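Local coordinates for vacuolar protein sorting-associated protein 29 (Entamoeba histolytica, PDB 5XCJ) that binds zinc in a metallophosphatase fold and probably serves protein transport as a subunit of the retromer complex, at residues T37-G42 with A62-Q67; G83-H88 with L111-T116. The protein carries 1 engineered substitution. All coordinates share one frame; numbering follows the deposited sequence.

Interaction 1 (T37-G42 with A62-Q67); sequences TGNLCG and AFDEMQ. Engineered in segment 62-67: Ala62 (natural residue Asp).
Ala62, an engineered residue where the natural chain has Asp, brings its backbone N to 3.1 Å from Asn39 OD1, while its methyl group lies over one face of the Phe63 ring. Phe63 N gives a nearly straight hydrogen bond (165°) to Asn39 OD1, 3.1 Å long. The Phe63 ring crosses the side-chain amide of Asn39 obliquely, the planes 20° apart, with Phe63 CE2 3.4 Å from Asn39 ND2. Asp64 follows with both carboxylate oxygens turned onto consecutive backbone amides of the 37-42 loop. Asp64 OD1 receives Leu40 N on its syn lone pair at 2.8 Å, whereas Asp64 OD2 takes Asn39 N from above the carboxylate plane at 2.6 Å and is also bonded to Gly61 N. Asp64 CG lies anti to the carbonyl carbon (chi1 -80°), which carries the carboxylate to these N-H groups. Gly38 CA lies 3.3 Å from Asp64 OD2. Farther on, Met66 bends at its thioether and sets CE against Leu40 CD1, an apolar touch at 3.9 Å. Loops following parallel strands 33-36 and 55-58 thus meet at a zinc site of the calcineurin-like metallophosphatase fold, empty in this model, to which Asn39 and position 62 (Asp in nature) contribute.

Interaction 2 (G83-H88 with L111-T116); sequences GLMHGH and LITGHT
A beta-alpha-beta crossover, strand 80-85, helix 96-106 and strand 110-112, brings these two parallel strands together, and the loops beyond them run into the metal site of the metallophosphatase fold. Gly83 O accepts Ile112 N at 2.6 Å, and Ile112 O in turn accepts Met85 N at 3.1 Å, the usual parallel ladder. On one face of the sheet, with CG anti to the backbone N (chi1 172°), Leu84 swings its CD1 across to Ile112 CG2 at 3.7 Å. Met85 and Thr113 lie side by side, near Tyr102 and Leu99 of the crossover helix. Past the strands the pairing persists through His86 O, which Gly114 N reaches at 2.7 Å from well above the carbonyl plane. Gly87, at a positive phi, packs its backbone against Thr113 CB and His115 CB. The His86 ring is gripped at both nitrogens: NE2 bonds to Asp8, and His86 ND1 shares a hydrogen bond of 3.0 Å with His88 ND1, which fixes the ring's rotation. His115, which binds the first zinc in another structure of this protein, crosses the His86 ring at about a right angle, presenting its edge to His86 CE1, 3.8 Å from His115 ND1. Over a face of the His115 ring lies the backbone of His88, its CA 3.6 Å from the ring centroid in a CH-pi contact.

Interaction 1 joins two loops at the end of the six-stranded sheet's parallel strands and is only partly buried, with Phe63 exposed; interaction 2 is buried and begins inside the five-stranded sheet. Their chemistry differs accordingly: a carboxylate and a side-chain amide hold loop backbone in 37-42 with 62-67, whereas main-chain ladder bonds dominate 83-88 with 111-116 until histidines take over. The two meet at the metal site, where Asn39 ND2 packs against His86 NE2 beside Asp8, to which His86 is hydrogen-bonded and Asn39 weakly so. Interaction 1 holds two positions of the first zinc site, Asn39 and the engineered Ala62, and interaction 2 holds His115, from loops that follow strands of different sheets; no metal is bound in this model.

Interaction 1 (T37-G42 with A62-Q67)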
loop_
_atom_site.group_PDB
_atom_site.type_symbol
_atom_site.label_atom_id
_atom_site.label_comp_id
_atom_site.label_asym_id
_atom_site.label_seq_id
_atom_site.Cartn_x
_atom_site.Cartn_y
_atom_site.Cartn_z
ATOM N N THR A 37 -2.734 -3.609 0.913
ATOM C CA THR A 37 -3.805 -3.006 1.702
ATOM C C THR A 37 -5.187 -3.649 1.554
ATOM O O THR A 37 -6.093 -3.329 2.312
ATOM C CB THR A 37 -3.909 -1.489 1.483
ATOM O OG1 THR A 37 -4.070 -1.209 0.091
ATOM C CG2 THR A 37 -2.667 -0.791 2.014
ATOM N N GLY A 38 -5.350 -4.558 0.601
ATOM C CA GLY A 38 -6.650 -5.182 0.402
ATOM C C GLY A 38 -7.376 -4.721 -0.849
ATOM O O GLY A 38 -6.775 -4.109 -1.721
ATOM N N ASN A 39 -8.681 -4.994 -0.895
ATOM C CA ASN A 39 -9.514 -4.659 -2.034
ATOM C C ASN A 39 -9.006 -5.276 -3.344
ATOM O O ASN A 39 -8.780 -4.589 -4.330
ATOM C CB ASN A 39 -9.727 -3.151 -2.153
ATOM C CG ASN A 39 -10.839 -2.655 -1.245
ATOM O OD1 ASN A 39 -11.458 -3.437 -0.533
ATOM N ND2 ASN A 39 -11.090 -1.358 -1.266
ATOM N N LEU A 40 -8.801 -6.586 -3.306
ATOM C CA LEU A 40 -8.352 -7.345 -4.464
ATOM C C LEU A 40 -9.471 -7.561 -5.476
ATOM O O LEU A 40 -10.638 -7.612 -5.119
ATOM C CB LEU A 40 -7.798 -8.707 -4.035
ATOM C CG LEU A 40 -6.727 -8.740 -2.950
ATOM C CD1 LEU A 40 -6.373 -10.177 -2.613
ATOM C CD2 LEU A 40 -5.494 -7.972 -3.390
ATOM N N CYS A 41 -9.110 -7.642 -6.748
ATOM C CA CYS A 41 -10.083 -7.907 -7.792
ATOM C C CYS A 41 -10.661 -9.309 -7.599
ATOM O O CYS A 41 -11.833 -9.561 -7.853
ATOM C CB CYS A 41 -9.462 -7.760 -9.176
ATOM S SG CYS A 41 -9.188 -6.053 -9.690
ATOM N N GLY A 42 -9.817 -10.214 -7.116
ATOM C CA GLY A 42 -10.205 -11.591 -6.910
ATOM C C GLY A 42 -8.973 -12.455 -6.782
ATOM O O GLY A 42 -7.920 -12.004 -6.336
ATOM N N ALA A 62 -12.516 -3.196 2.325
ATOM C CA ALA A 62 -13.931 -2.921 2.484
ATOM C C ALA A 62 -14.772 -3.913 1.687
ATOM O O ALA A 62 -15.796 -4.374 2.161
ATOM C CB ALA A 62 -14.249 -1.492 2.072
ATOM N N PHE A 63 -14.335 -4.223 0.470
ATOM C CA PHE A 63 -15.054 -5.153 -0.401
ATOM C C PHE A 63 -14.480 -6.571 -0.515
ATOM O O PHE A 63 -15.010 -7.390 -1.254
ATOM C CB PHE A 63 -15.203 -4.548 -1.793
ATOM C CG PHE A 63 -15.294 -3.058 -1.794
ATOM C CD1 PHE A 63 -16.424 -2.427 -1.321
ATOM C CD2 PHE A 63 -14.250 -2.287 -2.265
ATOM C CE1 PHE A 63 -16.516 -1.049 -1.319
ATOM C CE2 PHE A 63 -14.335 -0.914 -2.264
ATOM C CZ PHE A 63 -15.469 -0.292 -1.788
ATOM N N ASP A 64 -13.388 -6.851 0.189
ATOM C CA ASP A 64 -12.776 -8.172 0.112
ATOM C C ASP A 64 -13.653 -9.277 0.690
ATOM O O ASP A 64 -14.266 -9.115 1.740
ATOM C CB ASP A 64 -11.421 -8.183 0.809
ATOM C CG ASP A 64 -10.319 -7.611 -0.054
ATOM O OD1 ASP A 64 -10.442 -7.675 -1.294
ATOM O OD2 ASP A 64 -9.333 -7.105 0.517
ATOM N N GLU A 65 -13.739 -10.380 -0.037
ATOM C CA GLU A 65 -14.497 -11.538 0.406
ATOM C C GLU A 65 -13.608 -12.767 0.615
ATOM O O GLU A 65 -14.096 -13.830 0.983
ATOM C CB GLU A 65 -15.613 -11.843 -0.577
ATOM N N MET A 66 -12.310 -12.623 0.362
ATOM C CA MET A 66 -11.388 -13.741 0.519
ATOM C C MET A 66 -11.332 -14.182 1.975
ATOM O O MET A 66 -11.190 -13.365 2.870
ATOM C CB MET A 66 -9.992 -13.362 0.013
ATOM C CG MET A 66 -8.880 -14.278 0.496
ATOM S SD MET A 66 -7.357 -14.111 -0.454
ATOM C CE MET A 66 -8.007 -13.632 -2.051
ATOM N N GLN A 67 -11.496 -15.483 2.190
ATOM C CA GLN A 67 -11.487 -16.079 3.523
ATOM C C GLN A 67 -10.113 -16.088 4.185
ATOM O O GLN A 67 -9.104 -16.273 3.522
ATOM C CB GLN A 67 -12.049 -17.492 3.469
#

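Interaction 2 (G83-H88 with L111-T116)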
loop_
_atom_site.group_PDB
_atom_site.type_symbol
_atom_site.label_atom_id
_atom_site.label_comp_id
_atom_site.label_asym_id
_atom_site.label_seq_id
_atom_site.Cartn_x
_atom_site.Cartn_y
_atom_site.Cartn_z
ATOM N N GLY A 83 2.874 -1.762 10.503
ATOM C CA GLY A 83 1.465 -2.012 10.727
ATOM C C GLY A 83 0.729 -1.861 9.415
ATOM O O GLY A 83 0.950 -0.916 8.668
ATOM N N LEU A 84 -0.127 -2.823 9.115
ATOM C CA LEU A 84 -0.876 -2.795 7.871
ATOM C C LEU A 84 -2.371 -3.038 8.038
ATOM O O LEU A 84 -2.771 -3.976 8.711
ATOM C CB LEU A 84 -0.286 -3.835 6.918
ATOM C CG LEU A 84 -1.010 -4.140 5.607
ATOM C CD1 LEU A 84 -0.706 -3.056 4.589
ATOM C CD2 LEU A 84 -0.603 -5.504 5.080
ATOM N N MET A 85 -3.165 -2.160 7.449
ATOM C CA MET A 85 -4.615 -2.293 7.431
ATOM C C MET A 85 -5.186 -1.503 6.250
ATOM O O MET A 85 -4.544 -0.586 5.750
ATOM C CB MET A 85 -5.239 -1.927 8.779
ATOM C CG MET A 85 -5.724 -0.501 8.921
ATOM S SD MET A 85 -6.660 -0.327 10.451
ATOM C CE MET A 85 -7.440 -1.925 10.561
ATOM N N HIS A 86 -6.391 -1.841 5.810
ATOM C CA HIS A 86 -6.977 -1.157 4.664
ATOM C C HIS A 86 -7.198 0.338 4.891
ATOM O O HIS A 86 -6.953 1.143 4.002
ATOM C CB HIS A 86 -8.266 -1.831 4.197
ATOM C CG HIS A 86 -8.845 -1.212 2.968
ATOM N ND1 HIS A 86 -10.065 -0.572 2.961
ATOM C CD2 HIS A 86 -8.369 -1.121 1.708
ATOM C CE1 HIS A 86 -10.312 -0.114 1.750
ATOM N NE2 HIS A 86 -9.299 -0.435 0.969
ATOM N N GLY A 87 -7.601 0.710 6.098
ATOM C CA GLY A 87 -7.827 2.102 6.425
ATOM C C GLY A 87 -9.246 2.648 6.403
ATOM O O GLY A 87 -9.463 3.791 6.776
ATOM N N HIS A 88 -10.206 1.846 5.960
ATOM C CA HIS A 88 -11.606 2.263 5.985
ATOM C C HIS A 88 -12.099 2.383 7.434
ATOM O O HIS A 88 -13.018 3.134 7.723
ATOM C CB HIS A 88 -12.520 1.371 5.136
ATOM C CG HIS A 88 -12.643 -0.034 5.629
ATOM N ND1 HIS A 88 -11.644 -0.969 5.473
ATOM C CD2 HIS A 88 -13.662 -0.676 6.247
ATOM C CE1 HIS A 88 -12.039 -2.121 5.976
ATOM N NE2 HIS A 88 -13.256 -1.969 6.462
ATOM N N LEU A 111 3.030 2.768 9.728
ATOM C CA LEU A 111 1.643 2.369 9.537
ATOM C C LEU A 111 1.256 2.531 8.073
ATOM O O LEU A 111 1.304 3.624 7.523
ATOM C CB LEU A 111 0.698 3.179 10.427
ATOM C CG LEU A 111 -0.777 2.789 10.322
ATOM C CD1 LEU A 111 -1.001 1.397 10.877
ATOM C CD2 LEU A 111 -1.668 3.800 11.026
ATOM N N ILE A 112 0.847 1.431 7.459
ATOM C CA ILE A 112 0.448 1.431 6.066
ATOM C C ILE A 112 -1.058 1.240 5.971
ATOM O O ILE A 112 -1.610 0.306 6.537
ATOM C CB ILE A 112 1.150 0.317 5.270
ATOM C CG1 ILE A 112 2.672 0.461 5.377
ATOM C CG2 ILE A 112 0.701 0.331 3.824
ATOM C CD1 ILE A 112 3.451 -0.564 4.591
ATOM N N THR A 113 -1.704 2.158 5.263
ATOM C CA THR A 113 -3.146 2.146 5.050
ATOM C C THR A 113 -3.495 2.586 3.623
ATOM O O THR A 113 -2.702 3.233 2.961
ATOM C CB THR A 113 -3.886 3.061 6.052
ATOM O OG1 THR A 113 -3.384 4.399 5.956
ATOM C CG2 THR A 113 -3.716 2.558 7.470
ATOM N N GLY A 114 -4.680 2.214 3.160
ATOM C CA GLY A 114 -5.134 2.591 1.839
ATOM C C GLY A 114 -6.404 3.399 1.980
ATOM O O GLY A 114 -6.380 4.448 2.625
ATOM N N HIS A 115 -7.465 2.945 1.320
ATOM C CA HIS A 115 -8.798 3.552 1.382
ATOM C C HIS A 115 -9.012 4.877 0.646
ATOM O O HIS A 115 -9.971 5.034 -0.092
ATOM C CB HIS A 115 -9.275 3.670 2.828
ATOM C CG HIS A 115 -10.695 4.117 2.952
ATOM N ND1 HIS A 115 -11.757 3.243 2.888
ATOM C CD2 HIS A 115 -11.230 5.348 3.120
ATOM C CE1 HIS A 115 -12.886 3.916 3.016
ATOM N NE2 HIS A 115 -12.593 5.192 3.163
ATOM N N THR A 116 -8.136 5.834 0.906
ATOM C CA THR A 116 -8.224 7.167 0.334
ATOM C C THR A 116 -8.070 7.242 -1.180
ATOM O O THR A 116 -8.491 8.214 -1.792
ATOM C CB THR A 116 -7.199 8.120 0.981
ATOM O OG1 THR A 116 -5.879 7.734 0.594
ATOM C CG2 THR A 116 -7.315 8.067 2.487
#